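2-oxoglutarate dehydrogenase E3 component (Thermus thermophilus, PDB 2YQU) probably catalyses the NAD+-dependent reoxidation of dihydrolipoyl groups on partner proteins, using one FAD per subunit and a redox-active disulfide. Local coordinates at residues 361-367 / 386-392; 333-337 / 348-352. All coordinates share one frame; numbering follows the deposited sequence.

Contact 1 (361-367 / 386-392)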
loop_
_atom_site.group_PDB
_atom_site.type_symbol
_atom_site.label_atom_id
_atom_site.label_comp_id
_atom_site.label_asym_id
_atom_site.label_seq_id
_atom_site.Cartn_x
_atom_site.Cartn_y
_atom_site.Cartn_z
ATOM N N ILE A 361 1.089 -12.861 -27.984
ATOM C CA ILE A 361 2.308 -12.733 -27.185
ATOM C C ILE A 361 2.439 -13.918 -26.222
ATOM O O ILE A 361 1.520 -14.191 -25.446
ATOM C CB ILE A 361 2.306 -11.388 -26.413
ATOM C CG1 ILE A 361 2.275 -10.215 -27.403
ATOM C CG2 ILE A 361 3.532 -11.284 -25.505
ATOM C CD1 ILE A 361 1.913 -8.872 -26.787
ATOM N N PRO A 362 3.568 -14.624 -26.263
ATOM C CA PRO A 362 3.793 -15.755 -25.357
ATOM C C PRO A 362 4.169 -15.257 -23.970
ATOM O O PRO A 362 5.013 -14.366 -23.867
ATOM C CB PRO A 362 4.966 -16.488 -26.002
ATOM C CG PRO A 362 5.743 -15.420 -26.694
ATOM C CD PRO A 362 4.732 -14.397 -27.146
ATOM N N TYR A 363 3.538 -15.798 -22.932
ATOM C CA TYR A 363 3.782 -15.330 -21.570
ATOM C C TYR A 363 3.799 -16.436 -20.520
ATOM O O TYR A 363 3.339 -17.566 -20.750
ATOM C CB TYR A 363 2.761 -14.246 -21.182
ATOM C CG TYR A 363 1.325 -14.724 -21.138
ATOM C CD1 TYR A 363 0.715 -15.043 -19.934
ATOM C CD2 TYR A 363 0.580 -14.853 -22.304
ATOM C CE1 TYR A 363 -0.598 -15.489 -19.888
ATOM C CE2 TYR A 363 -0.732 -15.297 -22.276
ATOM C CZ TYR A 363 -1.322 -15.609 -21.064
ATOM O OH TYR A 363 -2.627 -16.047 -21.020
ATOM N N LYS A 364 4.354 -16.081 -19.364
ATOM C CA LYS A 364 4.344 -16.916 -18.173
ATOM C C LYS A 364 3.462 -16.257 -17.118
ATOM O O LYS A 364 3.387 -15.027 -17.035
ATOM C CB LYS A 364 5.757 -17.094 -17.621
ATOM C CG LYS A 364 6.825 -17.305 -18.680
ATOM C CD LYS A 364 8.230 -17.304 -18.092
ATOM C CE LYS A 364 8.765 -15.890 -17.887
ATOM N NZ LYS A 364 10.135 -15.874 -17.307
ATOM N N VAL A 365 2.803 -17.089 -16.324
ATOM C CA VAL A 365 1.912 -16.647 -15.266
ATOM C C VAL A 365 2.544 -16.992 -13.923
ATOM O O VAL A 365 2.954 -18.137 -13.694
ATOM C CB VAL A 365 0.538 -17.334 -15.392
ATOM C CG1 VAL A 365 -0.348 -17.026 -14.195
ATOM C CG2 VAL A 365 -0.153 -16.921 -16.705
ATOM N N GLY A 366 2.637 -15.992 -13.052
ATOM C CA GLY A 366 3.047 -16.180 -11.672
ATOM C C GLY A 366 1.929 -15.699 -10.767
ATOM O O GLY A 366 1.416 -14.608 -10.950
ATOM N N LYS A 367 1.554 -16.507 -9.787
ATOM C CA LYS A 367 0.424 -16.194 -8.930
ATOM C C LYS A 367 0.744 -16.549 -7.483
ATOM O O LYS A 367 1.238 -17.642 -7.195
ATOM C CB LYS A 367 -0.819 -16.952 -9.412
ATOM C CG LYS A 367 -2.098 -16.592 -8.701
ATOM C CD LYS A 367 -3.301 -17.056 -9.519
ATOM C CE LYS A 367 -4.508 -17.320 -8.652
ATOM N NZ LYS A 367 -5.619 -17.907 -9.463
ATOM N N ILE A 386 -2.455 -12.098 -6.218
ATOM C CA ILE A 386 -1.864 -11.240 -7.242
ATOM C C ILE A 386 -1.199 -12.129 -8.286
ATOM O O ILE A 386 -0.587 -13.140 -7.957
ATOM C CB ILE A 386 -0.849 -10.232 -6.639
ATOM C CG1 ILE A 386 -1.567 -9.241 -5.719
ATOM C CG2 ILE A 386 -0.116 -9.467 -7.759
ATOM C CD1 ILE A 386 -0.639 -8.345 -4.925
ATOM N N LYS A 387 -1.339 -11.726 -9.542
ATOM C CA LYS A 387 -0.868 -12.456 -10.692
ATOM C C LYS A 387 0.025 -11.525 -11.512
ATOM O O LYS A 387 -0.365 -10.398 -11.823
ATOM C CB LYS A 387 -2.087 -12.924 -11.492
ATOM C CG LYS A 387 -1.832 -13.366 -12.897
ATOM C CD LYS A 387 -3.000 -14.180 -13.445
ATOM C CE LYS A 387 -4.080 -13.302 -14.078
ATOM N NZ LYS A 387 -5.169 -14.118 -14.725
ATOM N N VAL A 388 1.227 -11.988 -11.829
ATOM C CA VAL A 388 2.146 -11.287 -12.714
ATOM C C VAL A 388 2.240 -12.035 -14.046
ATOM O O VAL A 388 2.444 -13.244 -14.079
ATOM C CB VAL A 388 3.544 -11.152 -12.076
ATOM C CG1 VAL A 388 4.570 -10.592 -13.084
ATOM C CG2 VAL A 388 3.480 -10.282 -10.823
ATOM N N LEU A 389 2.077 -11.302 -15.140
ATOM C CA LEU A 389 2.232 -11.851 -16.481
ATOM C C LEU A 389 3.555 -11.345 -17.035
ATOM O O LEU A 389 3.775 -10.152 -17.069
ATOM C CB LEU A 389 1.075 -11.395 -17.365
ATOM C CG LEU A 389 -0.314 -11.643 -16.771
ATOM C CD1 LEU A 389 -1.403 -11.199 -17.714
ATOM C CD2 LEU A 389 -0.479 -13.113 -16.415
ATOM N N ALA A 390 4.441 -12.246 -17.444
ATOM C CA ALA A 390 5.749 -11.846 -17.975
ATOM C C ALA A 390 6.023 -12.490 -19.329
ATOM O O ALA A 390 5.608 -13.614 -19.584
ATOM C CB ALA A 390 6.840 -12.216 -16.998
ATOM N N HIS A 391 6.743 -11.785 -20.192
ATOM C CA HIS A 391 7.028 -12.295 -21.521
ATOM C C HIS A 391 7.840 -13.589 -21.405
ATOM O O HIS A 391 8.796 -13.660 -20.639
ATOM C CB HIS A 391 7.777 -11.248 -22.343
ATOM C CG HIS A 391 7.736 -11.502 -23.813
ATOM N ND1 HIS A 391 8.544 -12.436 -24.425
ATOM C CD2 HIS A 391 6.967 -10.969 -24.791
ATOM C CE1 HIS A 391 8.284 -12.458 -25.720
ATOM N NE2 HIS A 391 7.331 -11.577 -25.969
ATOM N N ALA A 392 7.452 -14.603 -22.170
ATOM C CA ALA A 392 8.060 -15.934 -22.085
ATOM C C ALA A 392 9.540 -15.940 -22.453
ATOM O O ALA A 392 10.309 -16.749 -21.942
ATOM C CB ALA A 392 7.296 -16.907 -22.966
HETATM O O HOH W 1 11.684 -16.063 -19.628
#

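Contact 2 (333-337 / 348-352)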
loop_
_atom_site.group_PDB
_atom_site.type_symbol
_atom_site.label_atom_id
_atom_site.label_comp_id
_atom_site.label_asym_id
_atom_site.label_seq_id
_atom_site.Cartn_x
_atom_site.Cartn_y
_atom_site.Cartn_z
ATOM N N TYR A 333 0.618 4.183 -21.402
ATOM C CA TYR A 333 -0.700 3.600 -21.101
ATOM C C TYR A 333 -0.598 2.247 -20.392
ATOM O O TYR A 333 -1.482 1.885 -19.620
ATOM C CB TYR A 333 -1.554 3.506 -22.373
ATOM C CG TYR A 333 -1.927 4.881 -22.876
ATOM C CD1 TYR A 333 -2.921 5.620 -22.243
ATOM C CD2 TYR A 333 -1.250 5.462 -23.936
ATOM C CE1 TYR A 333 -3.240 6.899 -22.670
ATOM C CE2 TYR A 333 -1.572 6.750 -24.374
ATOM C CZ TYR A 333 -2.562 7.454 -23.730
ATOM O OH TYR A 333 -2.890 8.728 -24.151
ATOM N N GLN A 334 0.492 1.525 -20.628
ATOM C CA GLN A 334 0.706 0.209 -19.999
ATOM C C GLN A 334 1.050 0.262 -18.506
ATOM O O GLN A 334 1.042 -0.773 -17.823
ATOM C CB GLN A 334 1.822 -0.537 -20.733
ATOM C CG GLN A 334 1.513 -0.799 -22.183
ATOM C CD GLN A 334 0.162 -1.437 -22.361
ATOM O OE1 GLN A 334 -0.053 -2.571 -21.922
ATOM N NE2 GLN A 334 -0.768 -0.707 -22.974
ATOM N N ALA A 335 1.361 1.450 -18.001
ATOM C CA ALA A 335 1.701 1.624 -16.592
ATOM C C ALA A 335 0.580 2.286 -15.792
ATOM O O ALA A 335 0.779 2.635 -14.635
ATOM C CB ALA A 335 2.987 2.426 -16.467
ATOM N N ILE A 336 -0.585 2.477 -16.422
ATOM C CA ILE A 336 -1.724 3.120 -15.771
ATOM C C ILE A 336 -2.598 2.066 -15.101
ATOM O O ILE A 336 -3.229 1.260 -15.796
ATOM C CB ILE A 336 -2.561 3.914 -16.810
ATOM C CG1 ILE A 336 -1.756 5.118 -17.295
ATOM C CG2 ILE A 336 -3.897 4.353 -16.209
ATOM C CD1 ILE A 336 -2.462 5.947 -18.388
ATOM N N PRO A 337 -2.661 2.069 -13.770
ATOM C CA PRO A 337 -3.521 1.117 -13.059
ATOM C C PRO A 337 -4.992 1.485 -13.120
ATOM O O PRO A 337 -5.347 2.666 -13.205
ATOM C CB PRO A 337 -3.035 1.220 -11.618
ATOM C CG PRO A 337 -2.524 2.589 -11.499
ATOM C CD PRO A 337 -1.935 2.939 -12.828
ATOM N N ALA A 348 -5.989 -3.840 -12.019
ATOM C CA ALA A 348 -5.313 -4.268 -13.232
ATOM C C ALA A 348 -4.335 -3.200 -13.683
ATOM O O ALA A 348 -4.612 -2.013 -13.609
ATOM C CB ALA A 348 -6.310 -4.527 -14.334
ATOM N N VAL A 349 -3.186 -3.636 -14.157
ATOM C CA VAL A 349 -2.249 -2.746 -14.813
ATOM C C VAL A 349 -1.582 -3.506 -15.958
ATOM O O VAL A 349 -1.331 -4.715 -15.866
ATOM C CB VAL A 349 -1.223 -2.124 -13.817
ATOM C CG1 VAL A 349 -0.335 -3.174 -13.213
ATOM C CG2 VAL A 349 -0.396 -1.038 -14.494
ATOM N N GLY A 350 -1.307 -2.797 -17.045
ATOM C CA GLY A 350 -0.759 -3.413 -18.238
ATOM C C GLY A 350 -1.787 -4.320 -18.886
ATOM O O GLY A 350 -2.995 -4.117 -18.729
ATOM N N TYR A 351 -1.312 -5.332 -19.604
ATOM C CA TYR A 351 -2.182 -6.187 -20.402
ATOM C C TYR A 351 -2.802 -7.302 -19.572
ATOM O O TYR A 351 -2.153 -7.860 -18.683
ATOM C CB TYR A 351 -1.396 -6.804 -21.567
ATOM C CG TYR A 351 -1.049 -5.822 -22.671
ATOM C CD1 TYR A 351 0.265 -5.664 -23.105
ATOM C CD2 TYR A 351 -2.039 -5.060 -23.283
ATOM C CE1 TYR A 351 0.580 -4.769 -24.120
ATOM C CE2 TYR A 351 -1.737 -4.163 -24.291
ATOM C CZ TYR A 351 -0.428 -4.026 -24.708
ATOM O OH TYR A 351 -0.134 -3.129 -25.712
ATOM N N THR A 352 -4.055 -7.631 -19.884
ATOM C CA THR A 352 -4.688 -8.829 -19.353
ATOM C C THR A 352 -4.225 -10.038 -20.135
ATOM O O THR A 352 -3.674 -9.905 -21.218
ATOM C CB THR A 352 -6.225 -8.748 -19.442
ATOM O OG1 THR A 352 -6.617 -8.663 -20.817
ATOM C CG2 THR A 352 -6.785 -7.476 -18.787
HETATM O O HOH W 2 -2.436 -0.271 -17.813
HETATM O O HOH W 3 -5.261 -0.665 -16.309
#

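Contact 1 (361-367 / 386-392)
Gly366 and Val388 form a hydrogen-bonded pair in the antiparallel sheet of the dimerisation domain, where strand 363-369 is outermost within this chain and strand 385-391 lies next to it. Two bonds close the pair, Gly366 N to Val388 O at 2.9 Å and Val388 N to Gly366 O at 2.8 Å; Lys364 and Ala390 repeat the pattern. This is the tightly packed part: both residues are buried, and Val388 rests on Ala444 and Ala448 of helix 438-449. On the other face Leu389 CD2 lies 3.8 Å from Val365 CG2 and 4.2 Å from Tyr363 CD1, Leu389 lying alongside each of them and pointing the same way, while Tyr363 OH bonds to Glu353.

The solvent side is looser. Pro362 and Ala392 are exposed, and Lys364, bent at chi3 (-82°), carries CE past His391 O; its NZ forms a salt bridge with Asp395 and a hydrogen bond to Trp449 O. A water joins Lys364 NZ to Ala392 O. Just before strand 363-369 begins, Pro362 O serves two neighbours: it accepts Ala392 N at 3.0 Å, the donor standing 42° out of the carbonyl plane, and it sits 3.9 Å above the centre of the His391 ring, whose ND1 takes Lys393 N.

Contact 2 (333-337 / 348-352)
Gln334 and Tyr351 meet as amide on ring, and the glutamine side chain is the one to trace outward. From CB the chain goes to CG, set beside the backbone N, and then bends at chi2 (-51°), which turns the amide over the tyrosine. CD comes down near the phenol end, 3.5 Å from Tyr351 CZ. OE1 goes furthest in, hanging 3.0 Å above the ring plane and over its centre. NE2 lies off to one side, 3.7 Å from Tyr351 OH, and makes no bond to it. Amide and ring are tilted by 34°, an oblique crossing rather than a flat stack. Replacing Tyr351 by an alanine removes the ring, and the Gln334 amide would probably be set free to turn, while Leu356 and Gln359 of helix 353-359 would probably lose a packing partner.

The setting is the start of a beta hairpin: the 3-10 turn 333-335 leads into strand 338-340, which pairs antiparallel with strand 345-350. Val349 sends CG2 against that turn, 3.6 Å from Gln334 O and 3.7 Å from Ala335 C, while its side chain also packs on Ala415 and Leu418 of helix 407-419. Pro431 of the second subunit packs against Ala335 and Ile336.

Gly350 has a positive phi (68°), a conformation that favours glycine. Its N lies 3.2 Å from Gln334 O at too poor an angle for a hydrogen bond, and a water takes the N-H instead, 2.9 Å from Gly350 N. Another water sits between Ile336 O and Ala348 O. Beside it the backbones come directly together, Pro337 CA offering a C-H to Ala348 O at 3.4 Å.

In the fold
Contacts 1 and 2 follow one another along the chain and share the same antiparallel sheet, strand 397-404 lying between strands 345-350 and 385-391. Their centres are 13 Å apart, and they meet where Leu389 CD1 packs 3.6 Å from Tyr351 O, the carbonyl that also bonds to His401 NE2. Helix 353-359 bridges them, its residue Leu356 touching Tyr351, Tyr363 and Leu389. Their surroundings differ. Contact 2 touches the second subunit, and its Ile336 side chain is about 8 Å from the bound FAD. Contact 1, untouched by the other subunit, has Ile386 about 11 Å, side chain to side chain, from Val339, which binds NAD+ in a crystal structure of this protein, though none is bound to this chain here.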